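Local coordinates for protein activating signal cointegrator 1 complex subunit 3 (Homo sapiens, PDB 6YXQ) that unwinds duplex DNA in the 3'-5' direction using ATP in alkylation repair, helps rescue stalled ribosomes, and binds ASCC2 through its N-terminal region, at residues Asn71-Asp76 and Thr138-Ser143; Asp109-Lys114 and Ser130-Cys135; Leu45-Thr50 and Ala98-Met103. All coordinates share one frame; numbering follows the deposited sequence.

Contact 1 of 3, residues Asn71-Asp76 and Thr138-Ser143; sequences NEDLKD and TNRIIS
R140 swings across from helix 128-142 to reach two acidic side chains of helix 64-85, D73 and D76, which lie nearly one turn apart. The two helices run nearly antiparallel, their local axes 9.1 Å apart. R140 NE donates a nearly straight bond to D73 OD1, 2.6 Å long with an N-H...O angle of 165°. The acceptor lies close to the guanidinium plane, yet the donor meets OD1 from above the carboxylate plane; the two flat groups are 36° apart. A bend about the CD-CG bond of R140 turns the NE edge to D73 OD1 and carries NH2 on toward D76. There the planes stand almost perpendicular, 86° apart, and the salt bridge from NH2 to D76 OD2 is weak at 3.3 Å.

Below the charges the contact turns apolar. The D73 and I141 side chains lie alongside, pointing opposite ways, with D73 CB 3.5 Å from I141 CG1, while L74 runs crosswise to I141 and sets CD2 3.6 Å from its CD1. Branched leucine and isoleucine suit this inner side, where L58 of helix 51-61 touches both and F102 of helix 91-105 backs I141. Replacing D73 with an alanine is likely to leave R140 NE without its acceptor, with only the weak bond to D76 tying the arginine to this helix.

R140 itself stays exposed, but its positive charge probably favours the ionised form of D73 in its buried setting, and the salt-bridge network links the two helices above their apolar pair.

Contact 2 of 3, residues Asp109-Lys114 and Ser130-Cys135; sequences DSVGHK and SATAAC
The carbonyl oxygen of A131 accepts the helical bond from C135 N at 2.9 Å, and the methyl CG2 of V111 rests 3.9 Å from that same oxygen. V111 is the residue of the connecting segment whose side chain bears most directly on helix 128-142. It touches three residues, A131, T132 and C135, on one flank of the helix: its CG2 lies 3.8 Å from T132 CA and 4.1 Å from C135 CB, while its CG1 faces A131 CB more loosely, at 4.5 Å. CG1 is anti to the backbone N (chi1 176°), and CG2, beside N, does most of the touching; a short beta-branched chain is enough to cover this surface. A131, with only a methyl, keeps the helix flank low where CG1 comes in, and the V111 and T132 side chains cross at about a right angle, with T132 OG1 at the exposed margin.

D109-G112 end the connection between helix 91-105 and helix 113-123, and H113 and K114 begin the latter, in an all-helical domain, the N-terminal region of the protein needed for binding ASCC2. G112 occupies the N-cap position of helix 113-123, and just beyond it H113 packs on E57 of the ASCC2 chain. F105, the last residue of helix 91-105, touches both V111 and C135, extending the apolar patch.

C135 makes the other half of the contact. Its SG is anti to its backbone N (chi1 175°), which swings the sulfur out to the peptide linking D109 and S110: S110 N is 3.7 Å away and D109 C 3.9 Å. A buried cysteine suits this place because a compact, weakly polar sulfur can lie against a backbone peptide. The side chains of D109 and S110, both exposed residues, start off away from the helix.

Contact 3 of 3, residues Leu45-Thr50 and Ala98-Met103; sequences LDLGLT and AAFLFM
M103 of helix 91-105 nestles against L47 and L49 in the loop that precedes helix 51-61. Its CB lies 4.0 Å from L47 CD2. The next atom, CG, stands 4.2 Å from the carbonyl oxygen of L49, and SD then meets L49 CB at 4.4 Å. Successive bends at chi2 and chi3 (-60° and -53°) fold the chain back on itself, so that CE ends 4.7 Å from L49 CD1. An unbranched, flexible methionine suits this curved path between two leucines.

L47 also sends CD1 to the edge of the F100 ring, 3.6 Å from F100 CD1 and near the ring plane, so the leucine straddles F100 and M103. The small side chain of A99 lets the loop backbone come close: its CB is 3.7 Å from L49 O. L49 itself turns on to L153, M156 and T157 of helix 147-163.

T50 sits at the N-cap of helix 51-61, whose W51 and I54 cover A99. This is the packing of an interhelical loop on a helix of an all-helical domain: L47 and L49 lie against helix 91-105 just before the chain enters helix 51-61.

All three contacts belong to the same helical bundle. Contacts 1 and 2 share helix 128-142, while contact 3 holds helix 91-105, which packs on that helix: F102 touches T138, I141 and I142, and L101 touches A134. Contact 1 is mostly buried, although its centre lies farthest from that of the chain, about 21 Å against 15 and 10 Å for contacts 2 and 3; it joins two helices and alone combines ion pairs with an apolar seam. Contacts 2 and 3 each lay a loop on a helix, are partly buried, and rely on apolar side chains against helix and backbone. Contact 2 is nested within the loop closed by contact 1; contacts 1 and 3 interleave along the chain.

Contact 1 of 3, residues Asn71-Asp76 and Thr138-Ser143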
# COMPACT_ATOMS: atom_id res chain seq x y z
N ASN A 71 -20.01 0.59 43.97
CA ASN A 71 -18.86 1.43 44.28
C ASN A 71 -17.69 0.60 44.83
O ASN A 71 -16.53 0.86 44.51
CB ASN A 71 -19.26 2.53 45.26
CG ASN A 71 -20.16 3.57 44.61
OD1 ASN A 71 -20.60 3.40 43.47
ND2 ASN A 71 -20.45 4.65 45.34
N GLU A 72 -17.99 -0.42 45.65
CA GLU A 72 -16.92 -1.32 46.08
C GLU A 72 -16.36 -2.11 44.91
O GLU A 72 -15.14 -2.33 44.83
CB GLU A 72 -17.44 -2.26 47.17
CG GLU A 72 -17.76 -1.58 48.49
CD GLU A 72 -16.74 -0.51 48.86
OE1 GLU A 72 -17.07 0.70 48.77
OE2 GLU A 72 -15.60 -0.88 49.24
N ASP A 73 -17.22 -2.52 43.98
CA ASP A 73 -16.70 -3.19 42.78
C ASP A 73 -15.76 -2.29 41.99
O ASP A 73 -14.69 -2.71 41.55
CB ASP A 73 -17.86 -3.67 41.91
CG ASP A 73 -18.66 -4.78 42.55
OD1 ASP A 73 -18.04 -5.65 43.21
OD2 ASP A 73 -19.90 -4.79 42.41
N LEU A 74 -16.16 -1.02 41.81
CA LEU A 74 -15.31 -0.07 41.10
C LEU A 74 -14.01 0.19 41.84
O LEU A 74 -12.98 0.45 41.20
CB LEU A 74 -16.05 1.25 40.91
CG LEU A 74 -17.31 1.24 40.05
CD1 LEU A 74 -18.17 2.44 40.43
CD2 LEU A 74 -16.97 1.24 38.56
N LYS A 75 -14.03 0.13 43.17
CA LYS A 75 -12.78 0.26 43.92
C LYS A 75 -11.88 -0.94 43.68
O LYS A 75 -10.65 -0.80 43.60
CB LYS A 75 -13.07 0.45 45.40
CG LYS A 75 -13.61 1.84 45.75
CD LYS A 75 -13.98 1.97 47.22
CE LYS A 75 -13.98 3.43 47.66
NZ LYS A 75 -15.07 4.22 47.01
N ASP A 76 -12.47 -2.14 43.57
CA ASP A 76 -11.69 -3.31 43.20
C ASP A 76 -11.01 -3.11 41.84
O ASP A 76 -9.83 -3.44 41.67
CB ASP A 76 -12.57 -4.56 43.17
CG ASP A 76 -13.07 -4.96 44.56
OD1 ASP A 76 -12.35 -4.73 45.55
OD2 ASP A 76 -14.19 -5.50 44.64
N THR A 138 -15.95 -6.42 37.33
CA THR A 138 -16.75 -5.96 36.20
C THR A 138 -17.99 -6.82 36.01
O THR A 138 -19.07 -6.31 35.73
CB THR A 138 -15.91 -5.98 34.93
OG1 THR A 138 -14.71 -5.22 35.15
CG2 THR A 138 -16.69 -5.37 33.80
N ASN A 139 -17.84 -8.14 36.15
CA ASN A 139 -19.00 -9.01 35.97
C ASN A 139 -19.98 -8.87 37.12
O ASN A 139 -21.20 -8.98 36.92
CB ASN A 139 -18.55 -10.46 35.79
CG ASN A 139 -18.19 -10.76 34.36
OD1 ASN A 139 -19.05 -11.10 33.54
ND2 ASN A 139 -16.92 -10.62 34.03
N ARG A 140 -19.47 -8.63 38.33
CA ARG A 140 -20.35 -8.28 39.44
C ARG A 140 -21.19 -7.06 39.09
O ARG A 140 -22.40 -7.06 39.31
CB ARG A 140 -19.54 -8.04 40.71
CG ARG A 140 -19.31 -9.28 41.56
CD ARG A 140 -18.86 -8.92 42.97
NE ARG A 140 -17.59 -8.20 42.97
CZ ARG A 140 -16.39 -8.79 42.94
NH1 ARG A 140 -16.29 -10.11 42.90
NH2 ARG A 140 -15.30 -8.04 42.94
N ILE A 141 -20.55 -6.03 38.53
CA ILE A 141 -21.29 -4.81 38.18
C ILE A 141 -22.33 -5.11 37.11
O ILE A 141 -23.50 -4.72 37.23
CB ILE A 141 -20.32 -3.71 37.72
CG1 ILE A 141 -19.61 -3.10 38.93
CG2 ILE A 141 -21.07 -2.63 36.96
CD1 ILE A 141 -18.69 -1.95 38.55
N ILE A 142 -21.93 -5.79 36.03
CA ILE A 142 -22.84 -6.02 34.91
C ILE A 142 -24.00 -6.92 35.33
O ILE A 142 -25.09 -6.85 34.74
CB ILE A 142 -22.08 -6.60 33.70
CG1 ILE A 142 -20.98 -5.64 33.24
CG2 ILE A 142 -23.02 -6.86 32.55
CD1 ILE A 142 -21.51 -4.35 32.68
N SER A 143 -23.80 -7.75 36.35
CA SER A 143 -24.90 -8.59 36.83
C SER A 143 -26.08 -7.77 37.34
O SER A 143 -27.16 -8.34 37.55
CB SER A 143 -24.39 -9.52 37.93
OG SER A 143 -24.23 -8.84 39.16

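Contact 2 of 3, residues Asp109-Lys114 and Ser130-Cys135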
# COMPACT_ATOMS: atom_id res chain seq x y z
N ASP A 109 -17.05 -12.84 30.63
CA ASP A 109 -17.17 -13.29 32.01
C ASP A 109 -15.97 -14.09 32.49
O ASP A 109 -16.06 -14.76 33.52
CB ASP A 109 -18.45 -14.12 32.19
CG ASP A 109 -18.50 -15.32 31.27
OD1 ASP A 109 -17.61 -16.19 31.38
OD2 ASP A 109 -19.44 -15.38 30.45
N SER A 110 -14.85 -14.02 31.78
CA SER A 110 -13.65 -14.75 32.19
C SER A 110 -12.44 -14.08 31.57
O SER A 110 -12.55 -13.19 30.72
CB SER A 110 -13.72 -16.23 31.80
OG SER A 110 -13.77 -16.39 30.40
N VAL A 111 -11.26 -14.52 32.01
CA VAL A 111 -10.00 -14.01 31.50
C VAL A 111 -9.54 -14.93 30.37
O VAL A 111 -9.31 -16.12 30.59
CB VAL A 111 -8.94 -13.95 32.62
CG1 VAL A 111 -7.61 -13.50 32.06
CG2 VAL A 111 -9.40 -13.01 33.73
N GLY A 112 -9.42 -14.37 29.16
CA GLY A 112 -9.01 -15.14 28.01
C GLY A 112 -7.71 -14.62 27.40
O GLY A 112 -7.20 -13.55 27.77
N HIS A 113 -7.19 -15.41 26.46
CA HIS A 113 -5.95 -15.04 25.77
C HIS A 113 -6.06 -13.66 25.14
O HIS A 113 -5.11 -12.87 25.19
CB HIS A 113 -5.61 -16.09 24.71
CG HIS A 113 -4.24 -15.93 24.12
ND1 HIS A 113 -3.09 -16.18 24.84
CD2 HIS A 113 -3.84 -15.56 22.89
CE1 HIS A 113 -2.04 -15.96 24.08
NE2 HIS A 113 -2.47 -15.58 22.88
N LYS A 114 -7.23 -13.34 24.58
CA LYS A 114 -7.43 -12.04 23.95
C LYS A 114 -7.25 -10.90 24.96
O LYS A 114 -6.57 -9.92 24.67
CB LYS A 114 -8.83 -11.98 23.31
CG LYS A 114 -9.12 -10.70 22.54
CD LYS A 114 -10.62 -10.47 22.37
CE LYS A 114 -10.95 -8.98 22.29
NZ LYS A 114 -12.42 -8.71 22.42
N SER A 130 -4.47 -9.67 38.83
CA SER A 130 -5.21 -8.41 38.80
C SER A 130 -6.21 -8.38 37.65
O SER A 130 -7.28 -7.78 37.78
CB SER A 130 -4.24 -7.24 38.69
OG SER A 130 -3.41 -7.17 39.84
N ALA A 131 -5.85 -8.99 36.52
CA ALA A 131 -6.82 -9.18 35.46
C ALA A 131 -8.02 -9.98 35.95
O ALA A 131 -9.17 -9.64 35.66
CB ALA A 131 -6.16 -9.87 34.27
N THR A 132 -7.76 -11.05 36.72
CA THR A 132 -8.86 -11.82 37.30
C THR A 132 -9.71 -10.95 38.22
O THR A 132 -10.95 -10.98 38.16
CB THR A 132 -8.35 -13.04 38.06
OG1 THR A 132 -8.01 -14.09 37.15
CG2 THR A 132 -9.42 -13.55 39.01
N ALA A 133 -9.06 -10.18 39.09
CA ALA A 133 -9.80 -9.34 40.03
C ALA A 133 -10.69 -8.34 39.31
O ALA A 133 -11.87 -8.17 39.65
CB ALA A 133 -8.82 -8.62 40.96
N ALA A 134 -10.12 -7.66 38.30
CA ALA A 134 -10.87 -6.67 37.53
C ALA A 134 -12.02 -7.31 36.76
O ALA A 134 -13.11 -6.73 36.68
CB ALA A 134 -9.93 -5.93 36.58
N CYS A 135 -11.80 -8.49 36.18
CA CYS A 135 -12.88 -9.17 35.48
C CYS A 135 -14.00 -9.58 36.44
O CYS A 135 -15.19 -9.43 36.11
CB CYS A 135 -12.34 -10.39 34.74
SG CYS A 135 -13.62 -11.37 33.97

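Contact 3 of 3, residues Leu45-Thr50 and Ala98-Met103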
# COMPACT_ATOMS: atom_id res chain seq x y z
N LEU A 45 -4.43 7.77 25.08
CA LEU A 45 -5.12 8.82 25.81
C LEU A 45 -6.30 8.25 26.58
O LEU A 45 -6.49 8.55 27.77
CB LEU A 45 -5.59 9.89 24.83
CG LEU A 45 -6.79 10.76 25.19
CD1 LEU A 45 -6.42 11.75 26.28
CD2 LEU A 45 -7.34 11.47 23.96
N ASP A 46 -7.08 7.41 25.92
CA ASP A 46 -8.40 6.98 26.33
C ASP A 46 -8.80 5.85 25.40
O ASP A 46 -8.20 5.66 24.34
CB ASP A 46 -9.41 8.13 26.26
CG ASP A 46 -9.53 8.72 24.85
OD1 ASP A 46 -10.46 9.51 24.61
OD2 ASP A 46 -8.69 8.39 23.99
N LEU A 47 -9.80 5.10 25.81
CA LEU A 47 -10.45 4.19 24.87
C LEU A 47 -11.86 4.71 24.69
O LEU A 47 -12.15 5.85 25.07
CB LEU A 47 -10.39 2.74 25.37
CG LEU A 47 -10.83 1.55 24.51
CD1 LEU A 47 -9.74 0.50 24.44
CD2 LEU A 47 -12.10 0.94 25.07
N GLY A 48 -12.74 3.90 24.09
CA GLY A 48 -14.13 4.24 23.87
C GLY A 48 -14.76 5.10 24.95
O GLY A 48 -15.20 6.22 24.67
N LEU A 49 -14.76 4.62 26.18
CA LEU A 49 -15.39 5.36 27.27
C LEU A 49 -14.40 5.53 28.42
O LEU A 49 -13.80 4.55 28.87
CB LEU A 49 -16.65 4.66 27.76
CG LEU A 49 -17.70 4.36 26.68
CD1 LEU A 49 -18.92 3.77 27.34
CD2 LEU A 49 -18.06 5.61 25.87
N THR A 50 -14.26 6.76 28.88
CA THR A 50 -13.39 7.07 30.00
C THR A 50 -14.05 6.69 31.32
O THR A 50 -15.24 6.38 31.39
CB THR A 50 -13.04 8.55 30.00
OG1 THR A 50 -12.42 8.90 31.24
CG2 THR A 50 -14.29 9.37 29.84
N ALA A 98 -8.22 1.74 34.69
CA ALA A 98 -9.42 1.10 35.22
C ALA A 98 -10.55 1.13 34.20
O ALA A 98 -11.30 0.15 34.07
CB ALA A 98 -9.85 1.78 36.52
N ALA A 99 -10.71 2.24 33.49
CA ALA A 99 -11.71 2.30 32.43
C ALA A 99 -11.40 1.29 31.34
O ALA A 99 -12.31 0.61 30.83
CB ALA A 99 -11.79 3.71 31.84
N PHE A 100 -10.13 1.17 30.97
CA PHE A 100 -9.71 0.17 29.99
C PHE A 100 -10.00 -1.24 30.47
O PHE A 100 -10.44 -2.10 29.69
CB PHE A 100 -8.22 0.34 29.70
CG PHE A 100 -7.69 -0.66 28.73
CD1 PHE A 100 -7.89 -0.50 27.38
CD2 PHE A 100 -6.99 -1.76 29.18
CE1 PHE A 100 -7.40 -1.43 26.48
CE2 PHE A 100 -6.50 -2.69 28.29
CZ PHE A 100 -6.70 -2.53 26.94
N LEU A 101 -9.77 -1.52 31.76
CA LEU A 101 -10.07 -2.84 32.30
C LEU A 101 -11.56 -3.12 32.24
O LEU A 101 -11.98 -4.17 31.74
CB LEU A 101 -9.56 -2.94 33.74
CG LEU A 101 -8.05 -3.07 33.89
CD1 LEU A 101 -7.67 -3.14 35.34
CD2 LEU A 101 -7.53 -4.28 33.13
N PHE A 102 -12.38 -2.19 32.75
CA PHE A 102 -13.82 -2.37 32.72
C PHE A 102 -14.31 -2.64 31.31
O PHE A 102 -15.07 -3.59 31.08
CB PHE A 102 -14.52 -1.14 33.30
CG PHE A 102 -16.02 -1.19 33.21
CD1 PHE A 102 -16.77 -1.74 34.24
CD2 PHE A 102 -16.68 -0.69 32.10
CE1 PHE A 102 -18.16 -1.78 34.16
CE2 PHE A 102 -18.07 -0.74 32.01
CZ PHE A 102 -18.81 -1.28 33.04
N MET A 103 -13.86 -1.84 30.35
CA MET A 103 -14.30 -2.03 28.97
C MET A 103 -13.76 -3.33 28.38
O MET A 103 -14.37 -3.90 27.47
CB MET A 103 -13.87 -0.84 28.12
CG MET A 103 -14.54 0.46 28.53
SD MET A 103 -16.33 0.35 28.41
CE MET A 103 -16.47 -0.20 26.71